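Local coordinates for pyrethroid hydrolase (Sphingobium faniae, PDB 5Y5R), which hydrolyses the ester bond of pyrethroid insecticides such as permethrin and cypermethrin, probably through a charge relay of the alpha/beta-hydrolase kind, at residues T2-A12 with E69-G80. Sequence-based numbering, arbitrary orientation.
Sequences TVTDIILIHGA and EGQSILLGHSLG. With 8NL ((2-methyl-3-phenyl-phenyl)methyl (1~{S})-3-[(~{E})-2-chloranyl-3,3,3-tris(fluoranyl)prop-1-enyl]-2,2-dimethyl-cyclopropane-1-carboxylate), chain G.
Ile7 and Leu74 pack side by side on neighbouring parallel strands, 3-9 and 71-77, in the central sheet of the alpha/beta-hydrolase fold. Ile7 N gives a nearly straight hydrogen bond to Ile73 O (2.7 Å), and Ile7 O receives Leu75 N. From this backbone the Ile7 side chain packs on Ile64 and Leu65 of helix 59-67: CB meets Leu74 CD2 at 3.8 Å, CG1 passes the same methyl at 4.2 Å, and CD1 ends 3.8 Å from it, with Ser72 OG also nearby. CG1 lies beside the backbone N (chi1 -57°), and the extended chain carries CD1 along the leucine. Branched aliphatic residues suit this buried strand; on the other face the Val3 and Ile73 side chains cross at about a right angle, CG1 to CG1 3.7 Å, while Ile6 and Ile73 meet helix 237-249. A beta bulge interrupts the register near Thr4, where Gln71 O takes Thr4 N and, weakly, Asp5 N. Gly76, Ser78 and Gly80 are consistent with the GxSxG nucleophile elbow. Glycine suits position 80, where a CB would clash with Ile9 O and His10 O. Consistent with an oxyanion hole, Ala12 N bonds to the ester carbonyl O1 of 8NL at 3.3 Å.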
ATOM      1  N   THR A   2      14.885   8.240 -16.932  1.00 43.83           N
ATOM      2  CA  THR A   2      13.513   8.093 -17.416  1.00 40.60           C
ATOM      3  C   THR A   2      12.556   8.073 -16.212  1.00 41.34           C
ATOM      4  O   THR A   2      11.407   8.492 -16.332  1.00 38.20           O
ATOM      5  CB  THR A   2      13.331   6.863 -18.301  1.00 45.07           C
ATOM      6  OG1 THR A   2      14.423   6.787 -19.225  1.00 47.52           O
ATOM      7  CG2 THR A   2      12.048   6.994 -19.110  1.00 46.17           C
ATOM      8  N   VAL A   3      13.005   7.528 -15.080  1.00 39.45           N
ATOM      9  CA  VAL A   3      12.230   7.559 -13.843  1.00 35.62           C
ATOM     10  C   VAL A   3      12.704   8.737 -13.004  1.00 33.81           C
ATOM     11  O   VAL A   3      13.858   8.758 -12.553  1.00 30.12           O
ATOM     12  CB  VAL A   3      12.373   6.256 -13.054  1.00 31.63           C
ATOM     13  CG1 VAL A   3      11.680   6.414 -11.713  1.00 29.28           C
ATOM     14  CG2 VAL A   3      11.814   5.096 -13.856  1.00 30.84           C
ATOM     15  N   THR A   4      11.776   9.665 -12.729  1.00 32.91           N
ATOM     16  CA  THR A   4      12.002  10.940 -12.050  1.00 30.02           C
ATOM     17  C   THR A   4      11.337  11.042 -10.693  1.00 33.00           C
ATOM     18  O   THR A   4      11.808  11.794  -9.829  1.00 28.17           O
ATOM     19  CB  THR A   4      11.456  12.081 -12.921  1.00 34.68           C
ATOM     20  OG1 THR A   4      11.972  11.958 -14.255  1.00 40.13           O
ATOM     21  CG2 THR A   4      11.823  13.456 -12.353  1.00 41.00           C
ATOM     22  N   ASP A   5      10.237  10.326 -10.503  1.00 30.60           N
ATOM     23  CA  ASP A   5       9.407  10.463  -9.327  1.00 26.17           C
ATOM     24  C   ASP A   5       9.122   9.088  -8.754  1.00 26.73           C
ATOM     25  O   ASP A   5       8.934   8.125  -9.503  1.00 26.14           O
ATOM     26  CB  ASP A   5       8.111  11.140  -9.685  1.00 29.88           C
ATOM     27  CG  ASP A   5       8.312  12.568 -10.149  1.00 32.21           C
ATOM     28  OD1 ASP A   5       8.897  12.764 -11.251  1.00 28.64           O
ATOM     29  OD2 ASP A   5       7.865  13.482  -9.420  1.00 34.01           O
ATOM     30  N   ILE A   6       9.084   9.007  -7.428  1.00 19.59           N
ATOM     31  CA  ILE A   6       8.624   7.823  -6.711  1.00 25.28           C
ATOM     32  C   ILE A   6       7.469   8.270  -5.831  1.00 26.68           C
ATOM     33  O   ILE A   6       7.600   9.253  -5.088  1.00 22.59           O
ATOM     34  CB  ILE A   6       9.742   7.178  -5.864  1.00 26.60           C
ATOM     35  CG1 ILE A   6      10.867   6.652  -6.743  1.00 22.98           C
ATOM     36  CG2 ILE A   6       9.222   6.025  -5.018  1.00 23.73           C
ATOM     37  CD1 ILE A   6      12.017   6.067  -5.939  1.00 20.43           C
ATOM     38  N   ILE A   7       6.350   7.547  -5.903  1.00 22.64           N
ATOM     39  CA  ILE A   7       5.144   7.900  -5.156  1.00 20.19           C
ATOM     40  C   ILE A   7       4.855   6.755  -4.185  1.00 19.66           C
ATOM     41  O   ILE A   7       4.695   5.606  -4.617  1.00 18.26           O
ATOM     42  CB  ILE A   7       3.955   8.168  -6.094  1.00 22.79           C
ATOM     43  CG1 ILE A   7       4.288   9.277  -7.107  1.00 21.57           C
ATOM     44  CG2 ILE A   7       2.651   8.456  -5.281  1.00 21.53           C
ATOM     45  CD1 ILE A   7       3.276   9.456  -8.205  1.00 23.97           C
ATOM     46  N   LEU A   8       4.910   7.050  -2.880  1.00 18.31           N
ATOM     47  CA  LEU A   8       4.656   6.080  -1.810  1.00 14.10           C
ATOM     48  C   LEU A   8       3.240   6.290  -1.300  1.00 19.68           C
ATOM     49  O   LEU A   8       2.915   7.385  -0.800  1.00 14.88           O
ATOM     50  CB  LEU A   8       5.622   6.234  -0.633  1.00 16.66           C
ATOM     51  CG  LEU A   8       7.095   6.506  -0.970  1.00 19.07           C
ATOM     52  CD1 LEU A   8       7.921   6.730   0.261  1.00 13.27           C
ATOM     53  CD2 LEU A   8       7.618   5.363  -1.859  1.00 23.62           C
ATOM     54  N   ILE A   9       2.416   5.247  -1.383  1.00 18.30           N
ATOM     55  CA  ILE A   9       1.002   5.336  -1.038  1.00 17.77           C
ATOM     56  C   ILE A   9       0.712   4.496   0.203  1.00 18.18           C
ATOM     57  O   ILE A   9       0.964   3.288   0.217  1.00 18.97           O
ATOM     58  CB  ILE A   9       0.127   4.927  -2.228  1.00 17.14           C
ATOM     59  CG1 ILE A   9       0.339   5.928  -3.367  1.00 20.04           C
ATOM     60  CG2 ILE A   9      -1.331   4.840  -1.781  1.00 18.33           C
ATOM     61  CD1 ILE A   9      -0.151   5.495  -4.722  1.00 18.34           C
ATOM     62  N   HIS A  10       0.150   5.136   1.229  1.00 18.06           N
ATOM     63  CA  HIS A  10      -0.168   4.526   2.511  1.00 17.34           C
ATOM     64  C   HIS A  10      -1.340   3.553   2.373  1.00 12.03           C
ATOM     65  O   HIS A  10      -2.066   3.555   1.371  1.00 13.98           O
ATOM     66  CB  HIS A  10      -0.547   5.603   3.536  1.00 19.16           C
ATOM     67  CG  HIS A  10      -1.799   6.355   3.178  1.00 18.99           C
ATOM     68  ND1 HIS A  10      -3.058   5.787   3.262  1.00 16.99           N
ATOM     69  CD2 HIS A  10      -1.989   7.627   2.734  1.00 20.46           C
ATOM     70  CE1 HIS A  10      -3.965   6.680   2.891  1.00 20.60           C
ATOM     71  NE2 HIS A  10      -3.344   7.800   2.556  1.00 21.64           N
ATOM     72  N   GLY A  11      -1.514   2.725   3.400  1.00 12.39           N
ATOM     73  CA  GLY A  11      -2.637   1.789   3.518  1.00 14.72           C
ATOM     74  C   GLY A  11      -3.772   2.246   4.436  1.00 22.31           C
ATOM     75  O   GLY A  11      -3.885   3.419   4.806  1.00 16.18           O
ATOM     76  N   ALA A  12      -4.606   1.284   4.865  1.00 16.10           N
ATOM     77  CA  ALA A  12      -5.812   1.667   5.610  1.00 19.38           C
ATOM     78  C   ALA A  12      -5.505   2.407   6.913  1.00 14.33           C
ATOM     79  O   ALA A  12      -4.592   2.050   7.660  1.00 17.89           O
ATOM     80  CB  ALA A  12      -6.648   0.424   5.947  1.00 17.60           C
ATOM     81  N   GLU A  69       7.833  15.028 -14.568  1.00 38.37           N
ATOM     82  CA  GLU A  69       8.637  15.239 -15.771  1.00 39.98           C
ATOM     83  C   GLU A  69       8.750  13.954 -16.586  1.00 36.56           C
ATOM     84  O   GLU A  69       8.479  13.945 -17.795  1.00 31.66           O
ATOM     85  CB  GLU A  69      10.026  15.770 -15.382  1.00 40.79           C
ATOM     86  CG  GLU A  69      10.885  16.196 -16.563  1.00 47.40           C
ATOM     87  CD  GLU A  69      12.273  16.704 -16.158  1.00 55.60           C
ATOM     88  OE1 GLU A  69      12.404  17.417 -15.132  1.00 53.70           O
ATOM     89  OE2 GLU A  69      13.238  16.385 -16.884  1.00 51.48           O
ATOM     90  N   GLY A  70       9.119  12.853 -15.929  1.00 38.85           N
ATOM     91  CA  GLY A  70       9.290  11.562 -16.578  1.00 35.31           C
ATOM     92  C   GLY A  70       8.354  10.481 -16.061  1.00 36.40           C
ATOM     93  O   GLY A  70       7.168  10.735 -15.842  1.00 32.85           O
ATOM     94  N   GLN A  71       8.865   9.261 -15.905  1.00 38.60           N
ATOM     95  CA  GLN A  71       8.101   8.119 -15.419  1.00 32.40           C
ATOM     96  C   GLN A  71       8.145   8.052 -13.898  1.00 28.06           C
ATOM     97  O   GLN A  71       9.064   8.570 -13.271  1.00 27.50           O
ATOM     98  CB  GLN A  71       8.663   6.817 -15.979  1.00 32.90           C
ATOM     99  CG  GLN A  71       8.691   6.813 -17.468  1.00 36.83           C
ATOM    100  CD  GLN A  71       7.352   6.480 -18.034  1.00 34.14           C
ATOM    101  OE1 GLN A  71       6.962   5.313 -18.122  1.00 36.28           O
ATOM    102  NE2 GLN A  71       6.601   7.520 -18.385  1.00 31.96           N
ATOM    103  N   SER A  72       7.163   7.350 -13.312  1.00 31.52           N
ATOM    104  CA  SER A  72       7.032   7.226 -11.865  1.00 26.34           C
ATOM    105  C   SER A  72       7.036   5.779 -11.382  1.00 24.13           C
ATOM    106  O   SER A  72       6.485   4.880 -12.022  1.00 24.64           O
ATOM    107  CB  SER A  72       5.741   7.864 -11.370  1.00 26.47           C
ATOM    108  OG  SER A  72       5.743   9.265 -11.582  1.00 30.22           O
ATOM    109  N   ILE A  73       7.530   5.594 -10.165  1.00 26.76           N
ATOM    110  CA  ILE A  73       7.382   4.338  -9.444  1.00 25.50           C
ATOM    111  C   ILE A  73       6.243   4.522  -8.445  1.00 24.75           C
ATOM    112  O   ILE A  73       6.211   5.505  -7.692  1.00 19.23           O
ATOM    113  CB  ILE A  73       8.687   3.943  -8.727  1.00 21.67           C
ATOM    114  CG1 ILE A  73       9.866   3.888  -9.708  1.00 24.82           C
ATOM    115  CG2 ILE A  73       8.520   2.597  -8.053  1.00 24.49           C
ATOM    116  CD1 ILE A  73       9.873   2.689 -10.673  1.00 20.95           C
ATOM    117  N   LEU A  74       5.305   3.582  -8.441  1.00 20.61           N
ATOM    118  CA  LEU A  74       4.190   3.584  -7.505  1.00 16.98           C
ATOM    119  C   LEU A  74       4.421   2.485  -6.496  1.00 20.77           C
ATOM    120  O   LEU A  74       4.665   1.327  -6.879  1.00 18.07           O
ATOM    121  CB  LEU A  74       2.856   3.358  -8.220  1.00 17.73           C
ATOM    122  CG  LEU A  74       2.424   4.373  -9.266  1.00 22.69           C
ATOM    123  CD1 LEU A  74       0.941   4.149  -9.588  1.00 23.82           C
ATOM    124  CD2 LEU A  74       2.731   5.779  -8.732  1.00 17.34           C
ATOM    125  N   LEU A  75       4.367   2.846  -5.217  1.00 16.74           N
ATOM    126  CA  LEU A  75       4.472   1.896  -4.124  1.00 18.87           C
ATOM    127  C   LEU A  75       3.190   1.951  -3.305  1.00 17.10           C
ATOM    128  O   LEU A  75       2.713   3.040  -2.942  1.00 16.82           O
ATOM    129  CB  LEU A  75       5.677   2.175  -3.219  1.00 15.03           C
ATOM    130  CG  LEU A  75       5.939   1.182  -2.081  1.00 15.25           C
ATOM    131  CD1 LEU A  75       7.449   1.100  -1.799  1.00 20.07           C
ATOM    132  CD2 LEU A  75       5.199   1.551  -0.760  1.00 15.99           C
ATOM    133  N   GLY A  76       2.644   0.792  -3.037  1.00 15.85           N
ATOM    134  CA  GLY A  76       1.503   0.663  -2.149  1.00 18.03           C
ATOM    135  C   GLY A  76       1.889  -0.164  -0.941  1.00 16.82           C
ATOM    136  O   GLY A  76       2.601  -1.155  -1.069  1.00 18.18           O
ATOM    137  N   HIS A  77       1.426   0.255   0.239  1.00 20.15           N
ATOM    138  CA  HIS A  77       1.568  -0.568   1.433  1.00 16.13           C
ATOM    139  C   HIS A  77       0.203  -1.147   1.804  1.00 21.53           C
ATOM    140  O   HIS A  77      -0.809  -0.446   1.734  1.00 17.29           O
ATOM    141  CB  HIS A  77       2.167   0.199   2.604  1.00 17.39           C
ATOM    142  CG  HIS A  77       2.111  -0.550   3.903  1.00 16.22           C
ATOM    143  ND1 HIS A  77       1.294  -0.173   4.949  1.00 14.17           N
ATOM    144  CD2 HIS A  77       2.761  -1.660   4.315  1.00 19.22           C
ATOM    145  CE1 HIS A  77       1.462  -1.007   5.957  1.00 16.56           C
ATOM    146  NE2 HIS A  77       2.329  -1.937   5.587  1.00 19.63           N
ATOM    147  N   SER A  78       0.172  -2.457   2.061  1.00 21.19           N
ATOM    148  CA  SER A  78      -1.018  -3.198   2.483  1.00 20.26           C
ATOM    149  C   SER A  78      -2.179  -2.866   1.551  1.00 23.61           C
ATOM    150  O   SER A  78      -2.092  -3.098   0.342  1.00 23.05           O
ATOM    151  CB  SER A  78      -1.395  -2.895   3.929  1.00 26.86           C
ATOM    152  OG  SER A  78      -1.991  -1.615   4.045  1.00 32.90           O
ATOM    153  N   LEU A  79      -3.240  -2.246   2.084  1.00 12.85           N
ATOM    154  CA  LEU A  79      -4.382  -1.897   1.247  1.00 19.70           C
ATOM    155  C   LEU A  79      -3.997  -0.946   0.124  1.00 18.81           C
ATOM    156  O   LEU A  79      -4.726  -0.844  -0.871  1.00 21.00           O
ATOM    157  CB  LEU A  79      -5.499  -1.271   2.115  1.00 20.96           C
ATOM    158  CG  LEU A  79      -6.772  -0.813   1.405  1.00 20.54           C
ATOM    159  CD1 LEU A  79      -7.731  -2.010   1.178  1.00 18.34           C
ATOM    160  CD2 LEU A  79      -7.459   0.263   2.217  1.00 19.11           C
ATOM    161  N   GLY A  80      -2.883  -0.216   0.274  1.00 18.84           N
ATOM    162  CA  GLY A  80      -2.448   0.694  -0.768  1.00 18.96           C
ATOM    163  C   GLY A  80      -2.164   0.027  -2.097  1.00 22.15           C
ATOM    164  O   GLY A  80      -2.125   0.707  -3.127  1.00 22.92           O
TER
HETATM  165  C   8NL G 301      -4.476   0.001  10.107  1.00 19.02           C
HETATM  166  C8  8NL G 301      -3.543   2.455  13.200  1.00 19.77           C
HETATM  167  C9  8NL G 301      -4.325   2.912  14.257  1.00 20.80           C
HETATM  168  C10 8NL G 301      -5.093   2.022  14.995  1.00 20.64           C
HETATM  169  C11 8NL G 301      -5.034   0.680  14.628  1.00 26.29           C
HETATM  170  C12 8NL G 301      -4.242   0.242  13.567  1.00 16.22           C
HETATM  171  C13 8NL G 301      -2.411  -0.601   7.954  1.00 20.51           C
HETATM  172  O   8NL G 301      -3.123  -1.857   7.835  1.00 26.62           O
HETATM  173 CL   8NL G 301      -8.277  -6.738   7.013  1.00 67.16          CL
HETATM  174  C21 8NL G 301      -7.231  -5.332   6.803  1.00 36.44           C
HETATM  175  C22 8NL G 301      -7.614  -4.063   7.526  1.00 35.78           C
HETATM  176  F2  8NL G 301      -6.785  -3.904   8.543  1.00 35.82           F
HETATM  177  F1  8NL G 301      -7.590  -2.995   6.753  1.00 42.35           F
HETATM  178  F   8NL G 301      -8.844  -4.220   7.968  1.00 31.88           F
HETATM  179  C20 8NL G 301      -6.121  -5.434   6.069  1.00 29.03           C
HETATM  180  C16 8NL G 301      -5.215  -4.245   5.839  1.00 32.58           C
HETATM  181  C17 8NL G 301      -3.917  -4.808   5.269  1.00 26.84           C
HETATM  182  C18 8NL G 301      -4.310  -4.350   3.872  1.00 31.23           C
HETATM  183  C19 8NL G 301      -3.785  -6.331   5.427  1.00 27.14           C
HETATM  184  C15 8NL G 301      -3.913  -3.987   6.590  1.00 32.19           C
HETATM  185  C14 8NL G 301      -3.587  -2.491   6.567  1.00 26.42           C
HETATM  186  O1  8NL G 301      -3.770  -1.832   5.541  1.00 24.06           O
HETATM  187  C2  8NL G 301      -2.096  -0.064   9.359  1.00 21.85           C
HETATM  188  C3  8NL G 301      -0.755   0.182   9.624  1.00 21.87           C
HETATM  189  C4  8NL G 301      -0.320   0.672  10.855  1.00 17.32           C
HETATM  190  C5  8NL G 301      -1.246   0.972  11.851  1.00 20.19           C
HETATM  191  C6  8NL G 301      -2.601   0.746  11.646  1.00 21.04           C
HETATM  192  C1  8NL G 301      -3.028   0.237  10.386  1.00 20.50           C
HETATM  193  C7  8NL G 301      -3.492   1.126  12.817  1.00 18.30           C
HETATM  194  O   HOH W   1       0.406   2.513   5.396  1.00 18.13           O